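Local coordinates for protein laccase (Botrytis aclada, PDB 3SQR) that probably oxidises phenolic compounds such as hydroquinones with reduction of oxygen to water, using copper ions, and takes part in lignin breakdown, at residues G385-V390 with F491-P496; D414-T419 with N563-T568. One frame throughout, in Å; residues are numbered along the deposited sequence.

Contact 1: G385-V390 with F491-P496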
ATOM      1  N   GLY A 385     -10.336 -21.891   7.775  1.00 31.87           N
ATOM      2  CA  GLY A 385     -10.883 -23.228   7.706  1.00 33.73           C
ATOM      3  C   GLY A 385      -9.895 -24.186   7.095  1.00 33.82           C
ATOM      4  O   GLY A 385      -8.673 -23.937   7.042  1.00 33.64           O
ATOM      5  N   GLY A 386     -10.412 -25.294   6.573  1.00 35.00           N
ATOM      6  CA  GLY A 386      -9.534 -26.277   5.944  1.00 34.24           C
ATOM      7  C   GLY A 386      -8.770 -25.720   4.771  1.00 33.54           C
ATOM      8  O   GLY A 386      -9.327 -25.022   3.928  1.00 33.87           O
ATOM      9  N   TYR A 387      -7.488 -26.054   4.664  1.00 32.56           N
ATOM     10  CA  TYR A 387      -6.679 -25.466   3.625  1.00 32.74           C
ATOM     11  C   TYR A 387      -5.762 -26.386   2.824  1.00 32.22           C
ATOM     12  O   TYR A 387      -5.424 -27.527   3.246  1.00 34.13           O
ATOM     13  CB  TYR A 387      -5.875 -24.310   4.264  1.00 31.51           C
ATOM     14  CG  TYR A 387      -4.829 -24.743   5.246  1.00 30.32           C
ATOM     15  CD1 TYR A 387      -3.577 -25.184   4.830  1.00 31.02           C
ATOM     16  CD2 TYR A 387      -5.094 -24.714   6.618  1.00 28.84           C
ATOM     17  CE1 TYR A 387      -2.602 -25.584   5.768  1.00 31.60           C
ATOM     18  CE2 TYR A 387      -4.158 -25.099   7.551  1.00 33.33           C
ATOM     19  CZ  TYR A 387      -2.910 -25.546   7.141  1.00 29.59           C
ATOM     20  OH  TYR A 387      -1.996 -25.933   8.121  1.00 31.61           O
ATOM     21  N   SER A 388      -5.342 -25.917   1.656  1.00 33.08           N
ATOM     22  CA  SER A 388      -4.196 -26.482   0.968  1.00 33.83           C
ATOM     23  C   SER A 388      -3.020 -25.516   1.188  1.00 32.96           C
ATOM     24  O   SER A 388      -3.241 -24.311   1.298  1.00 31.26           O
ATOM     25  CB  SER A 388      -4.440 -26.648  -0.517  1.00 34.75           C
ATOM     26  OG  SER A 388      -4.343 -25.409  -1.190  1.00 41.03           O
ATOM     27  N   LEU A 389      -1.825 -26.069   1.334  1.00 31.96           N
ATOM     28  CA  LEU A 389      -0.644 -25.270   1.609  1.00 32.48           C
ATOM     29  C   LEU A 389       0.197 -25.095   0.358  1.00 31.84           C
ATOM     30  O   LEU A 389       0.525 -26.039  -0.352  1.00 31.59           O
ATOM     31  CB  LEU A 389       0.166 -25.912   2.721  1.00 32.76           C
ATOM     32  CG  LEU A 389       1.237 -24.931   3.248  1.00 33.01           C
ATOM     33  CD1 LEU A 389       1.389 -25.003   4.751  1.00 35.68           C
ATOM     34  CD2 LEU A 389       2.514 -25.118   2.480  1.00 32.67           C
ATOM     35  N   VAL A 390       0.563 -23.868   0.049  1.00 31.27           N
ATOM     36  CA  VAL A 390       1.433 -23.622  -1.067  1.00 30.50           C
ATOM     37  C   VAL A 390       2.672 -22.984  -0.482  1.00 30.90           C
ATOM     38  O   VAL A 390       2.564 -22.071   0.304  1.00 30.17           O
ATOM     39  CB  VAL A 390       0.798 -22.680  -2.090  1.00 31.62           C
ATOM     40  CG1 VAL A 390       1.823 -22.146  -3.060  1.00 30.48           C
ATOM     41  CG2 VAL A 390      -0.361 -23.399  -2.846  1.00 30.78           C
ATOM     42  N   PHE A 491       0.750 -22.744  13.250  1.00 34.70           N
ATOM     43  CA  PHE A 491      -0.131 -21.704  12.665  1.00 32.38           C
ATOM     44  C   PHE A 491      -1.251 -21.347  13.604  1.00 33.83           C
ATOM     45  O   PHE A 491      -1.852 -22.242  14.257  1.00 33.79           O
ATOM     46  CB  PHE A 491      -0.789 -22.215  11.388  1.00 32.20           C
ATOM     47  CG  PHE A 491       0.124 -22.403  10.251  1.00 29.61           C
ATOM     48  CD1 PHE A 491       1.442 -21.892  10.274  1.00 30.00           C
ATOM     49  CD2 PHE A 491      -0.326 -23.045   9.096  1.00 29.25           C
ATOM     50  CE1 PHE A 491       2.251 -22.044   9.210  1.00 24.68           C
ATOM     51  CE2 PHE A 491       0.505 -23.185   8.022  1.00 28.15           C
ATOM     52  CZ  PHE A 491       1.815 -22.703   8.085  1.00 28.82           C
ATOM     53  N   ASN A 492      -1.566 -20.058  13.684  1.00 31.74           N
ATOM     54  CA  ASN A 492      -2.737 -19.613  14.385  1.00 31.01           C
ATOM     55  C   ASN A 492      -3.874 -19.430  13.388  1.00 30.50           C
ATOM     56  O   ASN A 492      -3.855 -18.519  12.560  1.00 29.40           O
ATOM     57  CB  ASN A 492      -2.436 -18.328  15.124  1.00 30.63           C
ATOM     58  CG  ASN A 492      -3.634 -17.727  15.839  1.00 33.22           C
ATOM     59  OD1 ASN A 492      -3.597 -16.537  16.168  1.00 39.19           O
ATOM     60  ND2 ASN A 492      -4.670 -18.523  16.122  1.00 31.06           N
ATOM     61  N   LEU A 493      -4.890 -20.294  13.492  1.00 29.51           N
ATOM     62  CA  LEU A 493      -6.030 -20.267  12.578  1.00 29.07           C
ATOM     63  C   LEU A 493      -7.272 -19.613  13.142  1.00 29.97           C
ATOM     64  O   LEU A 493      -8.258 -19.416  12.421  1.00 30.78           O
ATOM     65  CB  LEU A 493      -6.349 -21.707  12.106  1.00 30.31           C
ATOM     66  CG  LEU A 493      -5.176 -22.476  11.507  1.00 28.21           C
ATOM     67  CD1 LEU A 493      -5.582 -23.951  11.237  1.00 32.54           C
ATOM     68  CD2 LEU A 493      -4.615 -21.873  10.199  1.00 26.66           C
ATOM     69  N   VAL A 494      -7.192 -19.218  14.394  1.00 29.17           N
ATOM     70  CA  VAL A 494      -8.295 -18.657  15.128  1.00 29.88           C
ATOM     71  C   VAL A 494      -8.146 -17.160  15.307  1.00 28.76           C
ATOM     72  O   VAL A 494      -7.334 -16.655  16.148  1.00 29.22           O
ATOM     73  CB  VAL A 494      -8.429 -19.265  16.549  1.00 30.22           C
ATOM     74  CG1 VAL A 494      -9.631 -18.672  17.200  1.00 31.50           C
ATOM     75  CG2 VAL A 494      -8.566 -20.798  16.424  1.00 32.01           C
ATOM     76  N   ASN A 495      -8.923 -16.461  14.508  1.00 27.19           N
ATOM     77  CA  ASN A 495      -8.853 -15.016  14.416  1.00 26.63           C
ATOM     78  C   ASN A 495      -7.419 -14.442  14.490  1.00 26.65           C
ATOM     79  O   ASN A 495      -7.157 -13.579  15.322  1.00 27.95           O
ATOM     80  CB  ASN A 495      -9.726 -14.336  15.466  1.00 25.71           C
ATOM     81  CG  ASN A 495     -10.051 -12.920  15.107  1.00 26.92           C
ATOM     82  OD1 ASN A 495     -10.193 -12.606  13.903  1.00 28.12           O
ATOM     83  ND2 ASN A 495     -10.184 -12.048  16.116  1.00 29.43           N
ATOM     84  N   PRO A 496      -6.532 -14.869  13.591  1.00 26.00           N
ATOM     85  CA  PRO A 496      -5.216 -14.257  13.562  1.00 24.97           C
ATOM     86  C   PRO A 496      -5.299 -12.849  12.942  1.00 24.48           C
ATOM     87  O   PRO A 496      -6.355 -12.432  12.507  1.00 25.99           O
ATOM     88  CB  PRO A 496      -4.438 -15.177  12.675  1.00 25.90           C
ATOM     89  CG  PRO A 496      -5.462 -15.675  11.729  1.00 24.47           C
ATOM     90  CD  PRO A 496      -6.684 -15.842  12.510  1.00 26.64           C
TER

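Contact 2: D414-T419 with N563-T568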
ATOM      1  N   ASP A 414       4.383  -9.138 -19.499  1.00 26.36           N
ATOM      2  CA  ASP A 414       4.186  -8.488 -20.775  1.00 28.13           C
ATOM      3  C   ASP A 414       2.959  -7.668 -20.670  1.00 27.47           C
ATOM      4  O   ASP A 414       1.853  -8.182 -20.541  1.00 26.68           O
ATOM      5  CB  ASP A 414       3.973  -9.549 -21.876  1.00 28.95           C
ATOM      6  CG  ASP A 414       3.968  -8.952 -23.237  1.00 31.77           C
ATOM      7  OD1 ASP A 414       3.666  -7.762 -23.393  1.00 29.37           O
ATOM      8  OD2 ASP A 414       4.215  -9.697 -24.178  1.00 36.99           O
ATOM      9  N   TRP A 415       3.162  -6.368 -20.725  1.00 29.09           N
ATOM     10  CA  TRP A 415       2.080  -5.401 -20.578  1.00 27.87           C
ATOM     11  C   TRP A 415       1.030  -5.516 -21.666  1.00 29.45           C
ATOM     12  O   TRP A 415      -0.142  -5.208 -21.443  1.00 26.70           O
ATOM     13  CB  TRP A 415       2.684  -4.023 -20.581  1.00 27.78           C
ATOM     14  CG  TRP A 415       3.308  -3.584 -19.287  1.00 26.51           C
ATOM     15  CD1 TRP A 415       2.959  -3.955 -17.998  1.00 27.02           C
ATOM     16  CD2 TRP A 415       4.374  -2.666 -19.148  1.00 27.53           C
ATOM     17  NE1 TRP A 415       3.746  -3.333 -17.104  1.00 24.63           N
ATOM     18  CE2 TRP A 415       4.623  -2.513 -17.762  1.00 25.98           C
ATOM     19  CE3 TRP A 415       5.137  -1.917 -20.054  1.00 28.03           C
ATOM     20  CZ2 TRP A 415       5.621  -1.660 -17.275  1.00 30.22           C
ATOM     21  CZ3 TRP A 415       6.140  -1.107 -19.549  1.00 29.04           C
ATOM     22  CH2 TRP A 415       6.350  -0.956 -18.186  1.00 29.63           C
ATOM     23  N   SER A 416       1.423  -6.003 -22.872  1.00 29.72           N
ATOM     24  CA  SER A 416       0.455  -6.251 -23.907  1.00 29.76           C
ATOM     25  C   SER A 416      -0.268  -7.601 -23.793  1.00 28.53           C
ATOM     26  O   SER A 416      -1.199  -7.864 -24.545  1.00 28.02           O
ATOM     27  CB  SER A 416       1.152  -6.165 -25.297  1.00 30.75           C
ATOM     28  OG  SER A 416       1.921  -7.346 -25.496  1.00 35.01           O
ATOM     29  N   SER A 417       0.151  -8.467 -22.869  1.00 27.70           N
ATOM     30  CA  SER A 417      -0.512  -9.740 -22.697  1.00 26.57           C
ATOM     31  C   SER A 417      -0.626  -9.970 -21.217  1.00 27.06           C
ATOM     32  O   SER A 417      -0.041 -10.868 -20.613  1.00 26.14           O
ATOM     33  CB  SER A 417       0.264 -10.876 -23.436  1.00 28.68           C
ATOM     34  OG  SER A 417      -0.503 -12.040 -23.423  1.00 28.89           O
ATOM     35  N   PRO A 418      -1.456  -9.133 -20.613  1.00 26.80           N
ATOM     36  CA  PRO A 418      -1.696  -9.354 -19.202  1.00 25.65           C
ATOM     37  C   PRO A 418      -2.356 -10.679 -18.955  1.00 25.25           C
ATOM     38  O   PRO A 418      -3.020 -11.236 -19.820  1.00 23.93           O
ATOM     39  CB  PRO A 418      -2.610  -8.197 -18.831  1.00 26.29           C
ATOM     40  CG  PRO A 418      -3.271  -7.807 -20.033  1.00 28.50           C
ATOM     41  CD  PRO A 418      -2.254  -8.020 -21.141  1.00 26.52           C
ATOM     42  N   THR A 419      -2.194 -11.204 -17.752  1.00 24.73           N
ATOM     43  CA  THR A 419      -2.761 -12.479 -17.363  1.00 24.35           C
ATOM     44  C   THR A 419      -4.224 -12.577 -17.670  1.00 25.14           C
ATOM     45  O   THR A 419      -4.699 -13.642 -18.054  1.00 26.11           O
ATOM     46  CB  THR A 419      -2.593 -12.697 -15.823  1.00 23.70           C
ATOM     47  OG1 THR A 419      -1.238 -12.379 -15.501  1.00 23.72           O
ATOM     48  CG2 THR A 419      -2.877 -14.137 -15.452  1.00 23.31           C
ATOM     49  N   ASN A 563      -5.276   0.476 -27.586  1.00 32.80           N
ATOM     50  CA  ASN A 563      -4.557   1.733 -27.526  1.00 33.44           C
ATOM     51  C   ASN A 563      -3.145   1.605 -27.042  1.00 32.62           C
ATOM     52  O   ASN A 563      -2.255   2.343 -27.495  1.00 34.71           O
ATOM     53  CB  ASN A 563      -5.335   2.767 -26.713  1.00 33.58           C
ATOM     54  CG  ASN A 563      -6.666   3.065 -27.327  1.00 37.69           C
ATOM     55  OD1 ASN A 563      -6.869   2.767 -28.512  1.00 39.62           O
ATOM     56  ND2 ASN A 563      -7.621   3.582 -26.530  1.00 35.06           N
ATOM     57  N   TRP A 564      -2.906   0.663 -26.125  1.00 30.95           N
ATOM     58  CA  TRP A 564      -1.553   0.391 -25.700  1.00 30.52           C
ATOM     59  C   TRP A 564      -0.663  -0.130 -26.864  1.00 31.09           C
ATOM     60  O   TRP A 564       0.455   0.275 -27.025  1.00 30.54           O
ATOM     61  CB  TRP A 564      -1.548  -0.674 -24.576  1.00 29.74           C
ATOM     62  CG  TRP A 564      -0.165  -0.897 -24.055  1.00 27.17           C
ATOM     63  CD1 TRP A 564       0.508  -2.048 -24.086  1.00 30.17           C
ATOM     64  CD2 TRP A 564       0.704   0.064 -23.455  1.00 24.21           C
ATOM     65  NE1 TRP A 564       1.727  -1.903 -23.548  1.00 27.72           N
ATOM     66  CE2 TRP A 564       1.904  -0.601 -23.159  1.00 25.32           C
ATOM     67  CE3 TRP A 564       0.610   1.420 -23.180  1.00 22.29           C
ATOM     68  CZ2 TRP A 564       3.010   0.039 -22.606  1.00 27.40           C
ATOM     69  CZ3 TRP A 564       1.704   2.053 -22.624  1.00 23.09           C
ATOM     70  CH2 TRP A 564       2.889   1.386 -22.342  1.00 23.62           C
ATOM     71  N   ASN A 565      -1.189  -1.086 -27.574  1.00 32.43           N
ATOM     72  CA  ASN A 565      -0.466  -1.688 -28.693  1.00 33.36           C
ATOM     73  C   ASN A 565      -0.182  -0.670 -29.810  1.00 34.37           C
ATOM     74  O   ASN A 565       0.802  -0.839 -30.535  1.00 34.52           O
ATOM     75  CB  ASN A 565      -1.274  -2.878 -29.221  1.00 33.23           C
ATOM     76  CG  ASN A 565      -1.196  -4.077 -28.299  1.00 32.80           C
ATOM     77  OD1 ASN A 565      -0.199  -4.284 -27.602  1.00 36.61           O
ATOM     78  ND2 ASN A 565      -2.265  -4.867 -28.273  1.00 37.82           N
ATOM     79  N   ALA A 566      -1.076   0.323 -29.968  1.00 34.55           N
ATOM     80  CA  ALA A 566      -0.850   1.487 -30.881  1.00 34.68           C
ATOM     81  C   ALA A 566       0.276   2.372 -30.393  1.00 35.93           C
ATOM     82  O   ALA A 566       0.957   3.061 -31.175  1.00 35.39           O
ATOM     83  CB  ALA A 566      -2.136   2.294 -31.090  1.00 35.18           C
ATOM     84  N   TYR A 567       0.535   2.348 -29.085  1.00 33.79           N
ATOM     85  CA  TYR A 567       1.564   3.196 -28.502  1.00 32.81           C
ATOM     86  C   TYR A 567       2.941   2.589 -28.527  1.00 31.93           C
ATOM     87  O   TYR A 567       3.912   3.292 -28.685  1.00 34.98           O
ATOM     88  CB  TYR A 567       1.229   3.503 -27.016  1.00 31.69           C
ATOM     89  CG  TYR A 567       2.328   4.172 -26.275  1.00 31.43           C
ATOM     90  CD1 TYR A 567       2.595   5.537 -26.453  1.00 28.01           C
ATOM     91  CD2 TYR A 567       3.102   3.484 -25.339  1.00 30.04           C
ATOM     92  CE1 TYR A 567       3.596   6.123 -25.776  1.00 28.86           C
ATOM     93  CE2 TYR A 567       4.110   4.096 -24.659  1.00 26.30           C
ATOM     94  CZ  TYR A 567       4.355   5.400 -24.846  1.00 29.59           C
ATOM     95  OH  TYR A 567       5.390   5.942 -24.113  1.00 29.85           O
ATOM     96  N   THR A 568       3.027   1.291 -28.257  1.00 32.39           N
ATOM     97  CA  THR A 568       4.306   0.688 -28.019  1.00 32.02           C
ATOM     98  C   THR A 568       5.294   0.735 -29.216  1.00 34.51           C
ATOM     99  O   THR A 568       6.486   0.917 -28.975  1.00 34.97           O
ATOM    100  CB  THR A 568       4.218  -0.745 -27.552  1.00 32.69           C
ATOM    101  OG1 THR A 568       3.548  -1.564 -28.520  1.00 31.48           O
ATOM    102  CG2 THR A 568       3.463  -0.795 -26.172  1.00 33.01           C
TER
HETATM  103  O   HOH W   1      -2.687  -6.931 -26.532  1.00 44.01           O

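Contact 1: G385-V390 with F491-P496
With CG of Y387 set between its own backbone N and carbonyl carbon (chi1 68°), the phenol ring swings off the strand toward F491, whose CG lies opposite the carbonyl carbon (chi1 -69°) and directs the phenyl ring back at the strand. The two aromatic side chains meet at a slant: Y387 OH lies 3.5 Å from F491 CD2 and 3.7 Å from F491 CE2, a contact made through the phenol oxygen and not a ring stack. L389, two residues further along the strand and therefore on the same side as Y387, brings its CD1 methyl to the edge of the F491 ring, close to the ring plane and 3.8 Å from F491 CE2. F491 is thus touched by two neighbouring side chains of one strand face. That strand, 387-398, belongs to the six-stranded sheet of the third cupredoxin domain of the multicopper oxidase fold, where G386, S388 and V390 pair through their backbones with strand 448-455. The loop 491-496 leads from strand 472-478 to strand 498-499 of the same sheet, and F491 also packs on V450, V475 and A476. Along the ring edge next to the hydroxyl end, L493 crosses Y387 at about a right angle, its CD1 4.1 Å from Y387 CE2, and L493 also rests on V475.

Contact 2: D414-T419 with N563-T568
Apolar packing between W415 and W564 makes up much of this contact. The two indoles approach obliquely and do not stack: W415 CE3 lies 3.9 Å from W564 CZ2, while W564 NE1 comes within 3.8 Å of the W415 CB methylene. W564 stretches away from its helix because CG is trans to the backbone N (chi1 -176°), which carries the indole across to the facing loop. One face of this ring is covered from its own segment by T568 CG2, 3.2 Å above the plane and displaced toward the rim. The nitrogen of the W415 ring is used elsewhere, in a hydrogen bond to G579 O, and its ring stacks with F171. W415 also touches an attached NAG, and its side chain is about 8 Å from that of H170, a ligand of the copper cluster.

Polar contact across the interface runs through water. A water molecule donates to S416 O and accepts from N565 ND2, each at 2.7 Å, so it bridges a loop carbonyl and a helix side chain. The other branch of the same amide, N565 OD1, lies 3.3 Å from S416 CB, a van der Waals contact.

Hydrogen bonds inside the loop hold its turn. D414 OD1 accepts from both S416 N and S416 OG, the latter at 2.8 Å, and both donors come from the same face of the carboxylate. A chi1 of 75° sets OG between the serine's backbone N and carbonyl carbon, within reach of the same oxygen. S417 N also bonds to D414 O.

The loop therefore combines an Asx turn at D414 with a type I beta turn from D414 to S417, packed on the C-terminal part of helix 551-567 in the third cupredoxin domain region of a multicopper oxidase.

From the N terminus the chain first passes through two earlier multicopper oxidase regions and then reaches 385-390, which opens contact 1. It next supplies 414-419, the first half of contact 2, before returning at 491-496 to close contact 1 across about 100 residues. The final helix, 551-567, closes contact 2 after a longer excursion. The two loops therefore cross, neither lying within the other. Contact 1 ties strand 387-398 to a connection between two other strands of its sheet, whereas contact 2 joins the loop before helix 419-424 to the C-terminal helix. Their centres are 38 Å apart and they do not touch.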